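Local structure of transglutaminase elicitor (Phytophthora sojae, 3TW5) at residues Pro58-Glu62 against Phe75-Val79; Lys63-Phe68 against His147-Gln153; Phe15-Glu20 against Asn211-Leu216. The protein probably catalyses cross-linking of proteins by transfer of glutamine gamma-glutamyl groups to amines, and acts as an elicitor of plant innate immunity. The protein carries 1 engineered substitution. One frame throughout, in Å; residues are numbered along the deposited sequence.

Overall arrangement
Interactions 1 and 2 use the two halves of one helix, 60-67, and touch each other; their centres lie 12 Å apart. Interaction 1 sets the first turn of that helix against helix 72-82 in a buried, mainly apolar contact with no polar bond between the two segments. Interaction 2, partly buried, lays the following turns on the beta hairpin 145-152, with an apolar centre between two hydrogen bonds to backbone carbonyls. Interaction 3 lies far away, its centre about 41 Å from that of interaction 1, and joins the loop after helix 5-15 to the end of helix 202-215. It too is partly buried, combining an asparagine clasp on the backbone with a leucine-phenylalanine contact.

Interaction 1: Pro58-Glu62 against Phe75-Val79; sequences PSAAE and FMDAV
Ala61 and Met76, with CA atoms 6.1 Å apart, mark the closest backbone approach between the first turn of helix 60-67 and helix 72-82, which run in roughly opposite directions. The methyl of Ala61 points at the second helix and is received by three side chains there. Its CB meets Phe75 CE2 at 3.9 Å and Met76 CG at 4.1 Å, while Val79 CG2 stands a little further off. Phe75 holds CG anti to its backbone nitrogen (chi1 178°), which brings the CD2-CE2 side of the ring against the Ala61 carbonyl; the carbonyl O of Ala61 approaches CE2 obliquely, whereas Ala61 CA lies in the plane of the ring at its edge. Val79 CG2, one turn on, covers one face of the same ring, offset toward its rim. The thioether of Met76 takes a different path and slips alongside the helix start, its SD 3.8 Å from Ser59 OG and 4.1 Å from Glu62 CB. Ser59 is the N-cap residue: its OG accepts from Glu62 N at 3.3 Å, a nearly straight bond of 166°. On another side of this turn, Ala60 packs on Asp156 and Ala159 of helix 154-167. The small Ala61 side chain thus sits at the closest CA approach, which is consistent with close packing of two helices joined by a short linker, an antiparallel alpha-helical hairpin.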
loop_
_atom_site.group_PDB
_atom_site.type_symbol
_atom_site.label_atom_id
_atom_site.label_comp_id
_atom_site.label_asym_id
_atom_site.label_seq_id
_atom_site.Cartn_x
_atom_site.Cartn_y
_atom_site.Cartn_z
ATOM N N PRO A 58 19.793 -16.027 -10.380
ATOM C CA PRO A 58 19.567 -14.905 -11.289
ATOM C C PRO A 58 18.338 -14.105 -10.872
ATOM O O PRO A 58 17.378 -14.675 -10.348
ATOM C CB PRO A 58 19.309 -15.584 -12.639
ATOM C CG PRO A 58 19.869 -16.954 -12.506
ATOM C CD PRO A 58 19.676 -17.323 -11.073
ATOM N N SER A 59 18.379 -12.798 -11.107
ATOM C CA SER A 59 17.280 -11.900 -10.754
ATOM C C SER A 59 15.985 -12.230 -11.494
ATOM O O SER A 59 15.998 -12.929 -12.513
ATOM C CB SER A 59 17.677 -10.452 -11.034
ATOM O OG SER A 59 17.920 -10.241 -12.415
ATOM N N ALA A 60 14.871 -11.717 -10.972
ATOM C CA ALA A 60 13.560 -11.888 -11.599
ATOM C C ALA A 60 13.520 -11.312 -13.016
ATOM O O ALA A 60 12.835 -11.847 -13.890
ATOM C CB ALA A 60 12.477 -11.264 -10.738
ATOM N N ALA A 61 14.260 -10.227 -13.235
ATOM C CA ALA A 61 14.395 -9.634 -14.559
ATOM C C ALA A 61 15.106 -10.580 -15.526
ATOM O O ALA A 61 14.586 -10.868 -16.608
ATOM C CB ALA A 61 15.129 -8.313 -14.472
ATOM N N GLU A 62 16.282 -11.065 -15.120
ATOM C CA GLU A 62 17.078 -11.997 -15.923
ATOM C C GLU A 62 16.308 -13.269 -16.258
ATOM O O GLU A 62 16.400 -13.781 -17.372
ATOM C CB GLU A 62 18.383 -12.344 -15.202
ATOM C CG GLU A 62 19.265 -13.356 -15.939
ATOM C CD GLU A 62 20.691 -13.404 -15.419
ATOM O OE1 GLU A 62 21.096 -12.490 -14.666
ATOM O OE2 GLU A 62 21.412 -14.360 -15.775
ATOM N N PHE A 75 17.368 -5.924 -21.499
ATOM C CA PHE A 75 16.138 -5.935 -20.703
ATOM C C PHE A 75 16.376 -5.426 -19.284
ATOM O O PHE A 75 15.573 -4.657 -18.758
ATOM C CB PHE A 75 15.487 -7.321 -20.669
ATOM C CG PHE A 75 14.237 -7.381 -19.826
ATOM C CD1 PHE A 75 13.043 -6.826 -20.282
ATOM C CD2 PHE A 75 14.254 -7.984 -18.573
ATOM C CE1 PHE A 75 11.888 -6.875 -19.500
ATOM C CE2 PHE A 75 13.102 -8.035 -17.787
ATOM C CZ PHE A 75 11.920 -7.480 -18.251
ATOM N N MET A 76 17.475 -5.859 -18.670
ATOM C CA MET A 76 17.844 -5.392 -17.336
ATOM C C MET A 76 18.216 -3.909 -17.364
ATOM O O MET A 76 17.948 -3.180 -16.407
ATOM C CB MET A 76 18.993 -6.222 -16.757
ATOM C CG MET A 76 18.668 -7.703 -16.524
ATOM S SD MET A 76 19.720 -8.522 -15.293
ATOM C CE MET A 76 21.371 -8.109 -15.871
ATOM N N ASP A 77 18.823 -3.470 -18.465
ATOM C CA ASP A 77 19.151 -2.058 -18.653
ATOM C C ASP A 77 17.891 -1.212 -18.788
ATOM O O ASP A 77 17.856 -0.067 -18.333
ATOM C CB ASP A 77 20.055 -1.858 -19.872
ATOM C CG ASP A 77 21.497 -2.270 -19.612
ATOM O OD1 ASP A 77 22.278 -2.314 -20.584
ATOM O OD2 ASP A 77 21.854 -2.556 -18.447
ATOM N N ALA A 78 16.865 -1.785 -19.416
ATOM C CA ALA A 78 15.571 -1.129 -19.555
ATOM C C ALA A 78 14.920 -0.959 -18.191
ATOM O O ALA A 78 14.408 0.115 -17.871
ATOM C CB ALA A 78 14.672 -1.919 -20.475
ATOM N N VAL A 79 14.955 -2.028 -17.396
ATOM C CA VAL A 79 14.461 -2.013 -16.023
ATOM C C VAL A 79 15.163 -0.919 -15.218
ATOM O O VAL A 79 14.515 -0.150 -14.509
ATOM C CB VAL A 79 14.645 -3.396 -15.346
ATOM C CG1 VAL A 79 14.412 -3.319 -13.842
ATOM C CG2 VAL A 79 13.714 -4.420 -15.971
#

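Interaction 2: Lys63-Phe68 against His147-Gln153; sequences KYAKAF and HNGVTFQ
The rings of Phe68 and His147 lie nearly parallel, at 23°, but are slid so far apart that they barely overlap; their centroids are 5.0 Å apart and Phe68 CE1 meets His147 CE1. Tyr64 takes Phe68 CD2 over one face of its ring, and Tyr64 O lies at the Phe68 edge. The Phe152 ring, by contrast, presents its edge to the helix, with Tyr64 CA and Ala67 CB in its plane and Phe152 CZ 3.6 Å from Ala67 CB. Val150 fills the neighbouring place: its CG1 rests on Ala67 CB, while CG2, anti to the backbone nitrogen, packs at 3.7 Å on Lys63 CG. Beyond that point Lys63 stays extended across the strand, and its NZ donates to Thr151 O at 3.1 Å, approaching almost in line with the carbonyl. At the other end Asn148, in the type I' turn of the hairpin, gives ND2 to Ala67 O, 2.8 Å long and essentially straight (178°), in the plane of both the amide and the carbonyl. Thus a carbonyl near the helix end gains a side-chain donor. Asp156 completes the Lys63 site with a salt bridge and also accepts from Gln153 N. The contact is therefore apolar in its middle and polar at both ends, and the Asp156 carboxylate would probably stabilise the charged form of the lysine.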
loop_
_atom_site.group_PDB
_atom_site.type_symbol
_atom_site.label_atom_id
_atom_site.label_comp_id
_atom_site.label_asym_id
_atom_site.label_seq_id
_atom_site.Cartn_x
_atom_site.Cartn_y
_atom_site.Cartn_z
ATOM N N LYS A 63 15.550 -13.767 -15.285
ATOM C CA LYS A 63 14.729 -14.960 -15.473
ATOM C C LYS A 63 13.615 -14.727 -16.491
ATOM O O LYS A 63 13.294 -15.621 -17.278
ATOM C CB LYS A 63 14.149 -15.435 -14.141
ATOM C CG LYS A 63 15.159 -16.102 -13.226
ATOM C CD LYS A 63 14.475 -16.700 -12.014
ATOM C CE LYS A 63 15.466 -17.404 -11.113
ATOM N NZ LYS A 63 14.786 -17.968 -9.923
ATOM N N TYR A 64 13.038 -13.525 -16.474
ATOM C CA TYR A 64 11.999 -13.149 -17.432
ATOM C C TYR A 64 12.561 -13.058 -18.850
ATOM O O TYR A 64 11.941 -13.544 -19.798
ATOM C CB TYR A 64 11.319 -11.831 -17.037
ATOM C CG TYR A 64 10.207 -11.417 -17.982
ATOM C CD1 TYR A 64 8.920 -11.938 -17.845
ATOM C CD2 TYR A 64 10.447 -10.518 -19.022
ATOM C CE1 TYR A 64 7.897 -11.569 -18.718
ATOM C CE2 TYR A 64 9.432 -10.143 -19.902
ATOM C CZ TYR A 64 8.161 -10.670 -19.742
ATOM O OH TYR A 64 7.156 -10.301 -20.607
ATOM N N ALA A 65 13.729 -12.432 -18.982
ATOM C CA ALA A 65 14.406 -12.322 -20.269
ATOM C C ALA A 65 14.695 -13.701 -20.867
ATOM O O ALA A 65 14.313 -13.979 -22.005
ATOM C CB ALA A 65 15.685 -11.510 -20.130
ATOM N N LYS A 66 15.344 -14.561 -20.081
ATOM C CA LYS A 66 15.710 -15.913 -20.514
ATOM C C LYS A 66 14.519 -16.747 -20.988
ATOM O O LYS A 66 14.600 -17.422 -22.015
ATOM C CB LYS A 66 16.442 -16.656 -19.394
ATOM C CG LYS A 66 17.889 -16.236 -19.184
ATOM C CD LYS A 66 18.526 -17.050 -18.063
ATOM C CE LYS A 66 20.017 -16.778 -17.949
ATOM N NZ LYS A 66 20.651 -17.592 -16.869
ATOM N N ALA A 67 13.420 -16.693 -20.238
ATOM C CA ALA A 67 12.235 -17.500 -20.522
ATOM C C ALA A 67 11.511 -17.080 -21.795
ATOM O O ALA A 67 11.057 -17.930 -22.566
ATOM C CB ALA A 67 11.278 -17.453 -19.351
ATOM N N PHE A 68 11.403 -15.770 -22.005
ATOM C CA PHE A 68 10.593 -15.227 -23.090
ATOM C C PHE A 68 11.437 -14.631 -24.222
ATOM O O PHE A 68 10.999 -13.716 -24.927
ATOM C CB PHE A 68 9.582 -14.215 -22.539
ATOM C CG PHE A 68 8.638 -14.795 -21.518
ATOM C CD1 PHE A 68 7.483 -15.463 -21.917
ATOM C CD2 PHE A 68 8.905 -14.677 -20.158
ATOM C CE1 PHE A 68 6.609 -16.004 -20.977
ATOM C CE2 PHE A 68 8.036 -15.215 -19.211
ATOM C CZ PHE A 68 6.886 -15.879 -19.623
ATOM N N HIS A 147 9.245 -22.506 -16.880
ATOM C CA HIS A 147 8.830 -22.122 -18.223
ATOM C C HIS A 147 10.058 -21.890 -19.094
ATOM O O HIS A 147 10.900 -21.050 -18.774
ATOM C CB HIS A 147 7.959 -20.868 -18.177
ATOM C CG HIS A 147 7.284 -20.556 -19.475
ATOM N ND1 HIS A 147 7.873 -19.783 -20.453
ATOM C CD2 HIS A 147 6.071 -20.915 -19.958
ATOM C CE1 HIS A 147 7.050 -19.678 -21.482
ATOM N NE2 HIS A 147 5.951 -20.356 -21.207
ATOM N N ASN A 148 10.147 -22.647 -20.189
ATOM C CA ASN A 148 11.315 -22.654 -21.084
ATOM C C ASN A 148 12.659 -22.804 -20.356
ATOM O O ASN A 148 13.607 -22.052 -20.601
ATOM C CB ASN A 148 11.311 -21.439 -22.024
ATOM C CG ASN A 148 10.115 -21.431 -22.971
ATOM O OD1 ASN A 148 9.546 -22.479 -23.293
ATOM N ND2 ASN A 148 9.730 -20.240 -23.422
ATOM N N GLY A 149 12.718 -23.777 -19.449
ATOM C CA GLY A 149 13.961 -24.153 -18.781
ATOM C C GLY A 149 14.373 -23.303 -17.594
ATOM O O GLY A 149 15.366 -23.611 -16.929
ATOM N N VAL A 150 13.629 -22.233 -17.325
ATOM C CA VAL A 150 13.921 -21.381 -16.166
ATOM C C VAL A 150 12.822 -21.466 -15.098
ATOM O O VAL A 150 11.627 -21.382 -15.406
ATOM C CB VAL A 150 14.265 -19.908 -16.575
ATOM C CG1 VAL A 150 13.120 -19.253 -17.293
ATOM C CG2 VAL A 150 14.675 -19.081 -15.366
ATOM N N THR A 151 13.250 -21.663 -13.851
ATOM C CA THR A 151 12.344 -21.762 -12.710
ATOM C C THR A 151 12.069 -20.380 -12.132
ATOM O O THR A 151 12.996 -19.653 -11.756
ATOM C CB THR A 151 12.911 -22.695 -11.609
ATOM O OG1 THR A 151 13.156 -23.993 -12.161
ATOM C CG2 THR A 151 11.936 -22.831 -10.440
ATOM N N PHE A 152 10.788 -20.023 -12.082
ATOM C CA PHE A 152 10.342 -18.791 -11.450
ATOM C C PHE A 152 9.838 -19.086 -10.047
ATOM O O PHE A 152 8.905 -19.872 -9.865
ATOM C CB PHE A 152 9.226 -18.137 -12.267
ATOM C CG PHE A 152 9.689 -17.540 -13.562
ATOM C CD1 PHE A 152 10.141 -16.225 -13.614
ATOM C CD2 PHE A 152 9.663 -18.286 -14.735
ATOM C CE1 PHE A 152 10.567 -15.665 -14.812
ATOM C CE2 PHE A 152 10.086 -17.734 -15.935
ATOM C CZ PHE A 152 10.539 -16.421 -15.973
ATOM N N GLN A 153 10.466 -18.463 -9.057
ATOM C CA GLN A 153 10.020 -18.581 -7.677
ATOM C C GLN A 153 8.802 -17.684 -7.457
ATOM O O GLN A 153 8.645 -16.682 -8.155
ATOM C CB GLN A 153 11.151 -18.206 -6.716
ATOM C CG GLN A 153 12.384 -19.116 -6.791
ATOM C CD GLN A 153 12.093 -20.565 -6.419
ATOM O OE1 GLN A 153 12.567 -21.490 -7.076
ATOM N NE2 GLN A 153 11.313 -20.766 -5.364
#

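Interaction 3: Phe15-Glu20 against Asn211-Leu216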
loop_
_atom_site.group_PDB
_atom_site.type_symbol
_atom_site.label_atom_id
_atom_site.label_comp_id
_atom_site.label_asym_id
_atom_site.label_seq_id
_atom_site.Cartn_x
_atom_site.Cartn_y
_atom_site.Cartn_z
ATOM N N PHE A 15 -18.907 1.856 -5.723
ATOM C CA PHE A 15 -19.568 0.687 -5.145
ATOM C C PHE A 15 -21.030 0.546 -5.568
ATOM O O PHE A 15 -21.625 -0.524 -5.419
ATOM C CB PHE A 15 -19.444 0.691 -3.619
ATOM C CG PHE A 15 -18.074 0.329 -3.120
ATOM C CD1 PHE A 15 -17.628 -0.987 -3.166
ATOM C CD2 PHE A 15 -17.232 1.303 -2.596
ATOM C CE1 PHE A 15 -16.360 -1.327 -2.705
ATOM C CE2 PHE A 15 -15.963 0.972 -2.131
ATOM C CZ PHE A 15 -15.528 -0.346 -2.186
ATOM N N GLY A 16 -21.601 1.626 -6.096
ATOM C CA GLY A 16 -22.986 1.625 -6.559
ATOM C C GLY A 16 -23.984 1.476 -5.428
ATOM O O GLY A 16 -25.098 0.988 -5.629
ATOM N N THR A 17 -23.571 1.895 -4.233
ATOM C CA THR A 17 -24.414 1.843 -3.039
ATOM C C THR A 17 -24.036 2.961 -2.065
ATOM O O THR A 17 -22.882 3.397 -2.026
ATOM C CB THR A 17 -24.346 0.452 -2.341
ATOM O OG1 THR A 17 -25.250 0.424 -1.230
ATOM C CG2 THR A 17 -22.933 0.132 -1.857
ATOM N N LYS A 18 -25.018 3.427 -1.294
ATOM C CA LYS A 18 -24.796 4.472 -0.296
ATOM C C LYS A 18 -23.919 3.955 0.848
ATOM O O LYS A 18 -23.951 2.765 1.172
ATOM C CB LYS A 18 -26.132 5.000 0.240
ATOM N N MET A 19 -23.120 4.849 1.431
ATOM C CA MET A 19 -22.293 4.513 2.591
ATOM C C MET A 19 -23.127 4.598 3.866
ATOM O O MET A 19 -23.976 5.484 3.998
ATOM C CB MET A 19 -21.089 5.460 2.703
ATOM C CG MET A 19 -20.073 5.398 1.560
ATOM S SD MET A 19 -19.109 3.874 1.450
ATOM C CE MET A 19 -20.062 2.937 0.256
ATOM N N GLU A 20 -22.894 3.679 4.802
ATOM C CA GLU A 20 -23.566 3.743 6.098
ATOM C C GLU A 20 -22.922 4.833 6.956
ATOM O O GLU A 20 -21.704 4.852 7.142
ATOM C CB GLU A 20 -23.552 2.384 6.809
ATOM C CG GLU A 20 -24.290 2.361 8.154
ATOM C CD GLU A 20 -25.734 2.837 8.052
ATOM O OE1 GLU A 20 -26.587 2.064 7.566
ATOM O OE2 GLU A 20 -26.017 3.983 8.466
ATOM N N ASN A 211 -17.156 0.637 6.237
ATOM C CA ASN A 211 -17.928 0.244 5.058
ATOM C C ASN A 211 -17.166 -0.694 4.116
ATOM O O ASN A 211 -17.695 -1.727 3.710
ATOM C CB ASN A 211 -18.419 1.479 4.295
ATOM C CG ASN A 211 -19.701 2.052 4.867
ATOM O OD1 ASN A 211 -20.799 1.645 4.485
ATOM N ND2 ASN A 211 -19.570 3.016 5.771
ATOM N N ILE A 212 -15.926 -0.339 3.786
ATOM C CA ILE A 212 -15.138 -1.100 2.812
ATOM C C ILE A 212 -14.711 -2.471 3.356
ATOM O O ILE A 212 -14.996 -3.500 2.734
ATOM C CB ILE A 212 -13.927 -0.285 2.272
ATOM C CG1 ILE A 212 -14.414 0.986 1.563
ATOM C CG2 ILE A 212 -13.089 -1.125 1.318
ATOM C CD1 ILE A 212 -13.366 2.078 1.430
ATOM N N LEU A 213 -14.049 -2.482 4.513
ATOM C CA LEU A 213 -13.616 -3.732 5.147
ATOM C C LEU A 213 -14.775 -4.549 5.732
ATOM O O LEU A 213 -14.748 -5.781 5.694
ATOM C CB LEU A 213 -12.576 -3.467 6.246
ATOM C CG LEU A 213 -11.078 -3.261 5.971
ATOM C CD1 LEU A 213 -10.479 -4.362 5.095
ATOM C CD2 LEU A 213 -10.791 -1.897 5.393
ATOM N N GLY A 214 -15.784 -3.863 6.266
ATOM C CA GLY A 214 -16.872 -4.517 6.993
ATOM C C GLY A 214 -18.098 -4.889 6.178
ATOM O O GLY A 214 -18.498 -6.054 6.155
ATOM N N LYS A 215 -18.696 -3.903 5.515
ATOM C CA LYS A 215 -19.946 -4.108 4.775
ATOM C C LYS A 215 -19.772 -4.552 3.319
ATOM O O LYS A 215 -20.638 -5.235 2.773
ATOM C CB LYS A 215 -20.811 -2.844 4.815
ATOM C CG LYS A 215 -21.469 -2.564 6.160
ATOM C CD LYS A 215 -22.159 -1.206 6.158
ATOM C CE LYS A 215 -23.570 -1.277 5.580
ATOM N NZ LYS A 215 -24.572 -1.670 6.613
ATOM N N LEU A 216 -18.664 -4.168 2.693
ATOM C CA LEU A 216 -18.510 -4.343 1.247
ATOM C C LEU A 216 -17.513 -5.432 0.832
ATOM O O LEU A 216 -17.211 -5.574 -0.358
ATOM C CB LEU A 216 -18.166 -3.004 0.578
ATOM C CG LEU A 216 -19.184 -1.866 0.729
ATOM C CD1 LEU A 216 -18.550 -0.529 0.390
ATOM C CD2 LEU A 216 -20.433 -2.100 -0.111
#
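The C-terminal end of helix 202-215, which widens into a pi-type turn at 211-215, is clasped to the loop following helix 5-15 through Asn211 and Glu20. The amide of Asn211 works as a peptide mimic, pairing with both backbone polar atoms of a single residue much as a neighbouring strand would. Its OD1 accepts from Glu20 N at 2.9 Å, with the donor tilted 24° from the carbonyl plane, while ND2 donates to Glu20 O at 3.1 Å on a lone pair of that oxygen. Since ND2 also bonds Ile207 O, one turn earlier in the helix, the rotation of the amide is fixed on several sides. Next to it Met19 bends back so that SD lies 3.8 Å from Asn211 CB and CE reaches Leu216. Lys215 lays CD and CE along Glu20 CB, but NZ stays 4.3 Å from Glu20 OE1, too far for a salt bridge; Glu20 OE2 accepts from Thr22 N. Ile212 CG1 approaches the ring of Phe15 obliquely. Leu216, the residue that leaves the helix, spreads its two methyls: CD2 passes Thr17 CG2, and CD1 sits 3.5 Å above the centre of the Phe15 ring, only 7° off the ring normal, in a CH-pi contact.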